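Local coordinates for protein superoxide dismutase [Cu-Zn] (Bacteroidetes bacterium GWA2_30_7, PDB 7B4O) that probably catalyses the dismutation of superoxide to dioxygen and hydrogen peroxide, and here carries zinc in both the copper and the zinc site of each active centre, at residues G49-E54 against K75-P80; D57-A60 against T64-G67; R85-L90 against G114-I119; I110-E113 against I118-R121. All blocks are in the same frame, centred on the assembly; numbering follows the deposited sequence.

Interaction 1: residues G49-E54 against K75-P80; sequences GFHIHE and KSHGAP. With ZN (zinc ion), chain E; ZN (zinc ion), chain F.
His-51 and His-77 reach each other across a wide gap between backbones: residues 49-53 form the end of strand 46-53, while 75-80 is irregular loop, and the closest CA atoms, those of His-51 and Pro-80, are still 10.0 Å apart. Only the two imidazoles span it. CG of His-77 is anti to its backbone N (chi1 -179°), which brings the ring toward the strand, whereas His-51 has CG beside its own N (chi1 -56°). The rings meet as an offset edge-to-face pair, the edge of His-77 turned toward the face of His-51 with the planes at 82° and the centroids 5.7 Å apart; the nearest atoms are His-77 CE1 and His-51 NE2, at 4.0 Å. This is the paired metal centre of the Cu,Zn superoxide dismutases, with zinc in both places. One zinc is held by His-51 ND1 at 2.1 Å and His-53 NE2 at 2.0 Å, together with His-126. The other takes His-77 ND1 at 2.1 Å, along with His-69, His-86 and Asp-89. Behind the rings, Asp-130 acts as a second-shell bridge: its OD2 is hydrogen-bonded to His-51 NE2 and its OD1 to His-77 NE2, which probably helps fix the rotation of both rings. His-53 ND1 is held separately, by a hydrogen bond to the carbonyl oxygen of Gly-67.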
loop_
_atom_site.group_PDB
_atom_site.type_symbol
_atom_site.label_atom_id
_atom_site.label_comp_id
_atom_site.label_asym_id
_atom_site.label_seq_id
_atom_site.Cartn_x
_atom_site.Cartn_y
_atom_site.Cartn_z
ATOM N N GLY A 49 -12.203 -15.616 -3.466
ATOM C CA GLY A 49 -11.482 -15.448 -2.200
ATOM C C GLY A 49 -10.998 -14.025 -2.028
ATOM O O GLY A 49 -10.469 -13.426 -2.976
ATOM N N PHE A 50 -11.151 -13.511 -0.816
ATOM C CA PHE A 50 -10.952 -12.082 -0.483
ATOM C C PHE A 50 -10.217 -12.045 0.853
ATOM O O PHE A 50 -10.857 -12.289 1.893
ATOM C CB PHE A 50 -12.324 -11.399 -0.446
ATOM C CG PHE A 50 -12.312 -9.912 -0.237
ATOM C CD1 PHE A 50 -11.973 -9.042 -1.262
ATOM C CD2 PHE A 50 -12.704 -9.378 0.980
ATOM C CE1 PHE A 50 -11.990 -7.664 -1.055
ATOM C CE2 PHE A 50 -12.736 -8.009 1.188
ATOM C CZ PHE A 50 -12.376 -7.157 0.169
ATOM N N HIS A 51 -8.908 -11.820 0.835
ATOM C CA HIS A 51 -8.054 -12.063 2.021
ATOM C C HIS A 51 -7.074 -10.934 2.278
ATOM O O HIS A 51 -6.585 -10.304 1.323
ATOM C CB HIS A 51 -7.222 -13.328 1.844
ATOM C CG HIS A 51 -8.004 -14.552 1.552
ATOM N ND1 HIS A 51 -7.508 -15.513 0.701
ATOM C CD2 HIS A 51 -9.219 -14.969 1.969
ATOM C CE1 HIS A 51 -8.376 -16.507 0.630
ATOM N NE2 HIS A 51 -9.450 -16.182 1.390
ATOM N N ILE A 52 -6.736 -10.762 3.554
ATOM C CA ILE A 52 -5.550 -9.971 3.949
ATOM C C ILE A 52 -4.387 -10.943 4.023
ATOM O O ILE A 52 -4.483 -11.962 4.789
ATOM C CB ILE A 52 -5.748 -9.226 5.277
ATOM C CG1 ILE A 52 -7.041 -8.411 5.281
ATOM C CG2 ILE A 52 -4.534 -8.376 5.577
ATOM C CD1 ILE A 52 -7.298 -7.676 6.568
ATOM N N HIS A 53 -3.339 -10.695 3.250
ATOM C CA HIS A 53 -2.107 -11.505 3.269
ATOM C C HIS A 53 -1.036 -10.774 4.081
ATOM O O HIS A 53 -1.191 -9.576 4.369
ATOM C CB HIS A 53 -1.691 -11.881 1.849
ATOM C CG HIS A 53 -2.492 -12.992 1.245
ATOM N ND1 HIS A 53 -1.896 -14.108 0.717
ATOM C CD2 HIS A 53 -3.817 -13.165 1.068
ATOM C CE1 HIS A 53 -2.821 -14.930 0.241
ATOM N NE2 HIS A 53 -4.006 -14.363 0.398
ATOM N N GLU A 54 0.006 -11.497 4.473
ATOM C CA GLU A 54 0.898 -11.078 5.580
ATOM C C GLU A 54 1.899 -10.008 5.116
ATOM O O GLU A 54 2.366 -9.258 5.968
ATOM C CB GLU A 54 1.594 -12.305 6.164
ATOM C CG GLU A 54 2.488 -13.018 5.170
ATOM C CD GLU A 54 3.086 -14.309 5.691
ATOM O OE1 GLU A 54 3.331 -14.356 6.906
ATOM O OE2 GLU A 54 3.373 -15.229 4.886
ATOM N N LYS A 75 -3.698 -19.257 13.998
ATOM C CA LYS A 75 -4.961 -20.020 14.004
ATOM C C LYS A 75 -5.171 -20.663 12.630
ATOM O O LYS A 75 -4.333 -20.471 11.728
ATOM C CB LYS A 75 -6.092 -19.098 14.464
ATOM C CG LYS A 75 -6.012 -18.814 15.967
ATOM C CD LYS A 75 -7.101 -17.936 16.528
ATOM C CE LYS A 75 -8.488 -18.526 16.413
ATOM N NZ LYS A 75 -8.647 -19.738 17.243
ATOM N N SER A 76 -6.224 -21.466 12.528
ATOM C CA SER A 76 -6.616 -22.199 11.301
ATOM C C SER A 76 -7.367 -21.257 10.367
ATOM O O SER A 76 -7.904 -20.262 10.828
ATOM C CB SER A 76 -7.446 -23.401 11.638
ATOM O OG SER A 76 -6.697 -24.301 12.420
ATOM N N HIS A 77 -7.418 -21.607 9.086
ATOM C CA HIS A 77 -8.195 -20.872 8.062
ATOM C C HIS A 77 -9.686 -21.110 8.300
ATOM O O HIS A 77 -10.076 -22.267 8.556
ATOM C CB HIS A 77 -7.798 -21.325 6.668
ATOM C CG HIS A 77 -8.539 -20.595 5.603
ATOM N ND1 HIS A 77 -8.289 -19.267 5.281
ATOM C CD2 HIS A 77 -9.592 -20.976 4.846
ATOM C CE1 HIS A 77 -9.131 -18.897 4.337
ATOM N NE2 HIS A 77 -9.933 -19.917 4.050
ATOM N N GLY A 78 -10.509 -20.078 8.154
ATOM C CA GLY A 78 -11.969 -20.236 8.226
ATOM C C GLY A 78 -12.709 -19.097 7.570
ATOM O O GLY A 78 -12.096 -18.361 6.767
ATOM N N ALA A 79 -13.987 -18.978 7.907
ATOM C CA ALA A 79 -14.909 -17.932 7.418
ATOM C C ALA A 79 -14.829 -16.725 8.340
ATOM O O ALA A 79 -14.477 -16.855 9.511
ATOM C CB ALA A 79 -16.307 -18.483 7.346
ATOM N N PRO A 80 -15.190 -15.520 7.854
ATOM C CA PRO A 80 -15.197 -14.320 8.687
ATOM C C PRO A 80 -15.948 -14.493 10.019
ATOM O O PRO A 80 -15.504 -13.947 11.026
ATOM C CB PRO A 80 -15.897 -13.266 7.808
ATOM C CG PRO A 80 -15.719 -13.749 6.400
ATOM C CD PRO A 80 -15.546 -15.246 6.458
HETATM ZN ZN ZN E . -5.544 -15.605 -0.043
HETATM ZN ZN ZN F . -6.943 -17.850 5.945
#

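Interaction 2: residues D57-A60 against T64-G67; sequences DCSA and TSAG
Ser-65 OG is the polar link between the two segments, giving a hydrogen bond to Asp-57 O at 2.6 Å and receiving one from Ala-60 N at 3.0 Å, the latter fairly straight at 160°. It approaches the Asp-57 carbonyl from above its plane, 51° out. With OG between its own backbone N and carbonyl carbon (chi1 50°), Ser-65 points the hydroxyl into the bend of 57-60. A second set of bonds stays within that bend: Asp-57 OD1 accepts Ser-59 N at 3.0 Å, nearly end-on to the carboxylate C-O bond, an Asx turn, and also takes Ser-59 OG at 2.6 Å on its syn lone pair. The turn lies in the long loop between strands 46-53 and 89-95, where the disulfide of Cys-58 with Cys-146 ties it to strand 143-151, as is usual in this family, and Cys-58 also packs on Tyr-14 of the second subunit. With an alanine in place of Asp-57, the amide and the hydroxyl of Ser-59 would probably lose this acceptor, leaving the bend to rest on Ser-65 alone among these bonds. Van der Waals contacts fill in the remainder: Ser-65 CB lies 3.6 Å from Asp-57 CG, and Ala-60 CB sits 3.8 Å from Thr-64 N.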
loop_
_atom_site.group_PDB
_atom_site.type_symbol
_atom_site.label_atom_id
_atom_site.label_comp_id
_atom_site.label_asym_id
_atom_site.label_seq_id
_atom_site.Cartn_x
_atom_site.Cartn_y
_atom_site.Cartn_z
ATOM N N ASP A 57 3.502 -6.472 -0.101
ATOM C CA ASP A 57 4.512 -6.551 -1.181
ATOM C C ASP A 57 3.797 -7.080 -2.423
ATOM O O ASP A 57 3.584 -8.306 -2.522
ATOM C CB ASP A 57 5.715 -7.403 -0.777
ATOM C CG ASP A 57 6.793 -7.462 -1.843
ATOM O OD1 ASP A 57 6.500 -7.055 -2.989
ATOM O OD2 ASP A 57 7.893 -7.948 -1.533
ATOM N N CYS A 58 3.407 -6.172 -3.316
ATOM C CA CYS A 58 2.682 -6.511 -4.563
ATOM C C CYS A 58 3.644 -6.493 -5.756
ATOM O O CYS A 58 3.163 -6.372 -6.897
ATOM C CB CYS A 58 1.505 -5.569 -4.772
ATOM S SG CYS A 58 0.208 -5.722 -3.515
ATOM N N SER A 59 4.947 -6.670 -5.523
ATOM C CA SER A 59 5.978 -6.563 -6.586
ATOM C C SER A 59 5.968 -7.784 -7.521
ATOM O O SER A 59 6.379 -7.633 -8.665
ATOM C CB SER A 59 7.338 -6.307 -6.002
ATOM O OG SER A 59 7.764 -7.390 -5.212
ATOM N N ALA A 60 5.559 -8.968 -7.066
ATOM C CA ALA A 60 5.639 -10.194 -7.902
ATOM C C ALA A 60 4.595 -10.168 -9.020
ATOM O O ALA A 60 3.464 -9.709 -8.780
ATOM C CB ALA A 60 5.467 -11.431 -7.066
ATOM N N THR A 64 2.637 -13.508 -5.512
ATOM C CA THR A 64 3.171 -14.458 -4.503
ATOM C C THR A 64 4.008 -13.711 -3.456
ATOM O O THR A 64 4.163 -14.236 -2.350
ATOM C CB THR A 64 3.933 -15.614 -5.153
ATOM O OG1 THR A 64 4.968 -15.091 -5.983
ATOM C CG2 THR A 64 3.000 -16.514 -5.931
ATOM N N SER A 65 4.526 -12.527 -3.780
ATOM C CA SER A 65 5.291 -11.662 -2.847
ATOM C C SER A 65 4.445 -11.282 -1.621
ATOM O O SER A 65 5.034 -10.868 -0.610
ATOM C CB SER A 65 5.793 -10.455 -3.574
ATOM O OG SER A 65 4.746 -9.810 -4.304
ATOM N N ALA A 66 3.119 -11.364 -1.703
ATOM C CA ALA A 66 2.217 -10.987 -0.594
ATOM C C ALA A 66 2.287 -12.049 0.513
ATOM O O ALA A 66 1.778 -11.788 1.628
ATOM C CB ALA A 66 0.812 -10.777 -1.086
ATOM N N GLY A 67 2.894 -13.203 0.252
ATOM C CA GLY A 67 3.024 -14.283 1.245
ATOM C C GLY A 67 1.686 -14.932 1.554
ATOM O O GLY A 67 0.777 -14.876 0.719
#

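Interaction 3: residues R85-L90 against G114-I119; sequences RHIGDL and GEHSII. With ZN (zinc ion), chain F; ZN (zinc ion), chain H.
The carbonyl oxygen of His-86, one residue before the Ile-87 that packs on His-116, is gripped from opposite faces of its plane by Arg-85 NE and by Asp-89 N. The Arg-85 NE bond is 3.0 Å long and almost straight (176°); the Asp-89 N bond closes a type I beta turn that carries two ligands of the zinc site characteristic of Cu,Zn superoxide dismutases. His-86 ND1 binds the ion at 2.0 Å and Asp-89 OD1 at 1.9 Å, with His-69 and His-77 completing the set. The other carboxylate oxygen, Asp-89 OD2, is met by His-86 N at 2.9 Å from above the carboxylate plane, 64° out, and also by Gly-78 N, so two backbone amides probably help hold the carboxylate's orientation. Arg-85 braces the turn further: its NH2 reaches Ile-87 O at 2.8 Å, in the guanidinium plane, and makes a salt bridge with Asp-107, while Asp-89 O sits over the centre of one guanidinium face. Facing this turn is another of type I, from Gly-114 to Ser-117, in the loop before strand 122-126. Its Glu-115 OE1 binds a separate zinc at 2.0 Å, and its His-116 ring is held at NE2 by Glu-73. Ile-87 joins the turns, with CG2 4.4 Å from CG2 of Ile-118 and CD1 over one face of the His-116 imidazole, 4.0 Å from ND1.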
loop_
_atom_site.group_PDB
_atom_site.type_symbol
_atom_site.label_atom_id
_atom_site.label_comp_id
_atom_site.label_asym_id
_atom_site.label_seq_id
_atom_site.Cartn_x
_atom_site.Cartn_y
_atom_site.Cartn_z
ATOM N N ARG A 85 -10.370 -18.717 12.707
ATOM C CA ARG A 85 -10.047 -18.009 11.448
ATOM C C ARG A 85 -8.725 -17.265 11.598
ATOM O O ARG A 85 -8.315 -16.947 12.721
ATOM C CB ARG A 85 -11.164 -17.042 11.048
ATOM C CG ARG A 85 -11.367 -15.888 12.017
ATOM C CD ARG A 85 -12.272 -14.813 11.446
ATOM N NE ARG A 85 -11.517 -13.725 10.814
ATOM C CZ ARG A 85 -11.998 -12.517 10.575
ATOM N NH1 ARG A 85 -13.254 -12.226 10.874
ATOM N NH2 ARG A 85 -11.217 -11.593 10.052
ATOM N N HIS A 86 -8.100 -16.982 10.463
ATOM C CA HIS A 86 -6.989 -16.018 10.346
ATOM C C HIS A 86 -7.583 -14.612 10.444
ATOM O O HIS A 86 -8.729 -14.421 10.000
ATOM C CB HIS A 86 -6.294 -16.186 8.988
ATOM C CG HIS A 86 -5.736 -17.545 8.756
ATOM N ND1 HIS A 86 -5.717 -18.142 7.520
ATOM C CD2 HIS A 86 -5.176 -18.429 9.609
ATOM C CE1 HIS A 86 -5.133 -19.319 7.629
ATOM N NE2 HIS A 86 -4.806 -19.519 8.887
ATOM N N ILE A 87 -6.839 -13.665 11.003
ATOM C CA ILE A 87 -7.257 -12.239 10.952
ATOM C C ILE A 87 -7.585 -11.895 9.492
ATOM O O ILE A 87 -8.585 -11.203 9.248
ATOM C CB ILE A 87 -6.191 -11.306 11.541
ATOM C CG1 ILE A 87 -5.938 -11.568 13.028
ATOM C CG2 ILE A 87 -6.581 -9.857 11.295
ATOM C CD1 ILE A 87 -7.169 -11.510 13.905
ATOM N N GLY A 88 -6.804 -12.413 8.548
ATOM C CA GLY A 88 -6.969 -12.050 7.124
ATOM C C GLY A 88 -8.133 -12.735 6.423
ATOM O O GLY A 88 -8.277 -12.527 5.199
ATOM N N ASP A 89 -8.926 -13.566 7.098
ATOM C CA ASP A 89 -9.992 -14.363 6.440
ATOM C C ASP A 89 -11.263 -13.536 6.277
ATOM O O ASP A 89 -12.150 -13.604 7.134
ATOM C CB ASP A 89 -10.241 -15.669 7.195
ATOM C CG ASP A 89 -9.088 -16.640 7.067
ATOM O OD1 ASP A 89 -8.206 -16.421 6.178
ATOM O OD2 ASP A 89 -9.072 -17.614 7.855
ATOM N N LEU A 90 -11.345 -12.762 5.184
ATOM C CA LEU A 90 -12.506 -11.882 4.917
ATOM C C LEU A 90 -13.474 -12.567 3.937
ATOM O O LEU A 90 -14.378 -11.887 3.466
ATOM C CB LEU A 90 -12.033 -10.528 4.376
ATOM C CG LEU A 90 -10.892 -9.843 5.128
ATOM C CD1 LEU A 90 -10.748 -8.407 4.656
ATOM C CD2 LEU A 90 -11.067 -9.861 6.644
ATOM N N GLY A 114 -1.251 -2.062 16.859
ATOM C CA GLY A 114 -0.718 -3.219 17.595
ATOM C C GLY A 114 -0.427 -4.400 16.685
ATOM O O GLY A 114 -0.374 -4.204 15.453
ATOM N N GLU A 115 -0.277 -5.588 17.283
ATOM C CA GLU A 115 0.210 -6.837 16.628
ATOM C C GLU A 115 -0.759 -7.306 15.534
ATOM O O GLU A 115 -0.284 -7.888 14.546
ATOM C CB GLU A 115 0.392 -7.947 17.667
ATOM C CG GLU A 115 1.514 -7.660 18.652
ATOM C CD GLU A 115 1.714 -8.702 19.745
ATOM O OE1 GLU A 115 1.121 -9.800 19.638
ATOM O OE2 GLU A 115 2.465 -8.411 20.703
ATOM N N HIS A 116 -2.062 -7.101 15.724
ATOM C CA HIS A 116 -3.128 -7.518 14.776
ATOM C C HIS A 116 -3.350 -6.446 13.698
ATOM O O HIS A 116 -4.285 -6.644 12.893
ATOM C CB HIS A 116 -4.451 -7.795 15.507
ATOM C CG HIS A 116 -4.447 -9.008 16.371
ATOM N ND1 HIS A 116 -5.598 -9.464 17.018
ATOM C CD2 HIS A 116 -3.456 -9.864 16.703
ATOM C CE1 HIS A 116 -5.300 -10.541 17.707
ATOM N NE2 HIS A 116 -3.996 -10.807 17.529
ATOM N N SER A 117 -2.599 -5.332 13.705
ATOM C CA SER A 117 -2.878 -4.193 12.790
ATOM C C SER A 117 -2.795 -4.685 11.352
ATOM O O SER A 117 -1.815 -5.351 10.998
ATOM C CB SER A 117 -1.976 -3.005 12.966
ATOM O OG SER A 117 -2.303 -2.007 12.003
ATOM N N ILE A 118 -3.772 -4.303 10.537
ATOM C CA ILE A 118 -3.791 -4.645 9.087
ATOM C C ILE A 118 -3.041 -3.586 8.290
ATOM O O ILE A 118 -2.879 -3.783 7.069
ATOM C CB ILE A 118 -5.227 -4.838 8.581
ATOM C CG1 ILE A 118 -6.032 -3.536 8.616
ATOM C CG2 ILE A 118 -5.890 -5.974 9.344
ATOM C CD1 ILE A 118 -7.321 -3.615 7.855
ATOM N N ILE A 119 -2.594 -2.503 8.912
ATOM C CA ILE A 119 -1.889 -1.422 8.165
ATOM C C ILE A 119 -0.572 -1.982 7.628
ATOM O O ILE A 119 0.213 -2.557 8.390
ATOM C CB ILE A 119 -1.662 -0.181 9.044
ATOM C CG1 ILE A 119 -2.968 0.407 9.577
ATOM C CG2 ILE A 119 -0.844 0.848 8.289
ATOM C CD1 ILE A 119 -3.974 0.800 8.541
HETATM ZN ZN ZN F . -6.943 -17.850 5.945
HETATM ZN ZN ZN H . 1.218 -11.127 18.110
#

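Interaction 4: residues I110-E113 against I118-R121; sequences IVFE and IIGR
Ile-118 and Phe-112 lie side by side with their side chains pointing the same way, and Ile-118 CD1 comes to the edge of the phenyl ring, in its plane, 4.0 Å from CE1. Ile-119 arrives on a slanting line instead: its CD1 is 4.1 Å from Phe-112 CD1, and its CG1 rests 3.7 Å from Phe-112 O. The two branches of Ile-118 serve different neighbours. With CG1 between the backbone N and the carbonyl carbon (chi1 66°), that branch runs toward the phenylalanine, while CG2 turns to Ile-110 and lies 4.0 Å from its CB. Beneath the side chains, Ile-118 N donates to Val-111 O at 3.0 Å (157°), pinning two points within the loop that links strands 101-107 and 122-126 of the Greek-key beta-barrel. Ile-110 and Ile-118 both pack on Ile-52 and Phe-27 of the barrel. From Ile-118 the chain makes a type II turn to Arg-121, with Gly-120 at the positive-phi position and backbone bonds from it to the second subunit. An alanine at Ile-118 would keep the backbone bond but is likely to open a gap between the Phe-112 ring edge and Ile-110. With one directional bond across these segments and the other contacts apolar, the backbone pair probably sets the spacing, and the hydrocarbon branches the fit.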
loop_
_atom_site.group_PDB
_atom_site.type_symbol
_atom_site.label_atom_id
_atom_site.label_comp_id
_atom_site.label_asym_id
_atom_site.label_seq_id
_atom_site.Cartn_x
_atom_site.Cartn_y
_atom_site.Cartn_z
ATOM N N ILE A 110 -10.464 -7.328 12.820
ATOM C CA ILE A 110 -9.404 -6.477 12.209
ATOM C C ILE A 110 -9.293 -5.157 12.993
ATOM O O ILE A 110 -10.329 -4.590 13.409
ATOM C CB ILE A 110 -9.618 -6.304 10.692
ATOM C CG1 ILE A 110 -10.921 -5.592 10.338
ATOM C CG2 ILE A 110 -9.518 -7.654 9.990
ATOM C CD1 ILE A 110 -11.231 -5.661 8.854
ATOM N N VAL A 111 -8.058 -4.710 13.222
ATOM C CA VAL A 111 -7.746 -3.430 13.928
ATOM C C VAL A 111 -6.659 -2.683 13.151
ATOM O O VAL A 111 -6.077 -3.277 12.218
ATOM C CB VAL A 111 -7.327 -3.675 15.390
ATOM C CG1 VAL A 111 -8.446 -4.323 16.195
ATOM C CG2 VAL A 111 -6.068 -4.513 15.481
ATOM N N PHE A 112 -6.390 -1.432 13.532
ATOM C CA PHE A 112 -5.437 -0.532 12.835
ATOM C C PHE A 112 -4.204 -0.238 13.694
ATOM O O PHE A 112 -3.389 0.605 13.281
ATOM C CB PHE A 112 -6.119 0.781 12.450
ATOM C CG PHE A 112 -7.374 0.627 11.625
ATOM C CD1 PHE A 112 -7.431 -0.260 10.561
ATOM C CD2 PHE A 112 -8.502 1.375 11.910
ATOM C CE1 PHE A 112 -8.594 -0.403 9.820
ATOM C CE2 PHE A 112 -9.658 1.235 11.157
ATOM C CZ PHE A 112 -9.708 0.347 10.115
ATOM N N GLU A 113 -4.059 -0.886 14.850
ATOM C CA GLU A 113 -2.898 -0.638 15.749
ATOM C C GLU A 113 -2.513 -1.949 16.434
ATOM O O GLU A 113 -3.381 -2.825 16.523
ATOM C CB GLU A 113 -3.211 0.478 16.746
ATOM C CG GLU A 113 -4.410 0.203 17.628
ATOM C CD GLU A 113 -4.543 1.170 18.797
ATOM O OE1 GLU A 113 -4.921 0.725 19.906
ATOM O OE2 GLU A 113 -4.248 2.367 18.600
ATOM N N ILE A 118 -3.772 -4.303 10.537
ATOM C CA ILE A 118 -3.791 -4.645 9.087
ATOM C C ILE A 118 -3.041 -3.586 8.290
ATOM O O ILE A 118 -2.879 -3.783 7.069
ATOM C CB ILE A 118 -5.227 -4.838 8.581
ATOM C CG1 ILE A 118 -6.032 -3.536 8.616
ATOM C CG2 ILE A 118 -5.890 -5.974 9.344
ATOM C CD1 ILE A 118 -7.321 -3.615 7.855
ATOM N N ILE A 119 -2.594 -2.503 8.912
ATOM C CA ILE A 119 -1.889 -1.422 8.165
ATOM C C ILE A 119 -0.572 -1.982 7.628
ATOM O O ILE A 119 0.213 -2.557 8.390
ATOM C CB ILE A 119 -1.662 -0.181 9.044
ATOM C CG1 ILE A 119 -2.968 0.407 9.577
ATOM C CG2 ILE A 119 -0.844 0.848 8.289
ATOM C CD1 ILE A 119 -3.974 0.800 8.541
ATOM N N GLY A 120 -0.336 -1.796 6.331
ATOM C CA GLY A 120 0.891 -2.249 5.654
ATOM C C GLY A 120 0.822 -3.711 5.251
ATOM O O GLY A 120 1.816 -4.214 4.707
ATOM N N ARG A 121 -0.304 -4.376 5.483
ATOM C CA ARG A 121 -0.521 -5.740 4.962
ATOM C C ARG A 121 -1.104 -5.606 3.553
ATOM O O ARG A 121 -1.340 -4.471 3.099
ATOM C CB ARG A 121 -1.425 -6.545 5.902
ATOM C CG ARG A 121 -0.955 -6.555 7.350
ATOM C CD ARG A 121 0.380 -7.229 7.534
ATOM N NE ARG A 121 0.875 -7.065 8.896
ATOM C CZ ARG A 121 1.943 -7.671 9.394
ATOM N NH1 ARG A 121 2.633 -8.526 8.661
ATOM N NH2 ARG A 121 2.311 -7.420 10.640
#

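All four contacts belong to one Greek-key barrel and to the long loops of its metal-binding and dimer-forming sides. Along the chain, interaction 2 is nested within the loop closed by interaction 1, and interactions 3 and 4 follow, ending on the same residues, Ile-118 and Ile-119. Interactions 1 and 3 have centres about 9 Å apart, share a zinc ion and reach neighbouring strands, 46-53 and 89-95. Interaction 4 is centred about 6 Å from interaction 3. Interaction 2, about 16 Å from interaction 1 by centres, still touches it through His-53 and Gly-67. Interactions 2 and 4, and Ile-119 shared by 3 and 4, also meet the second subunit, consistent with a short structural path from the metal centre to the dimer interface.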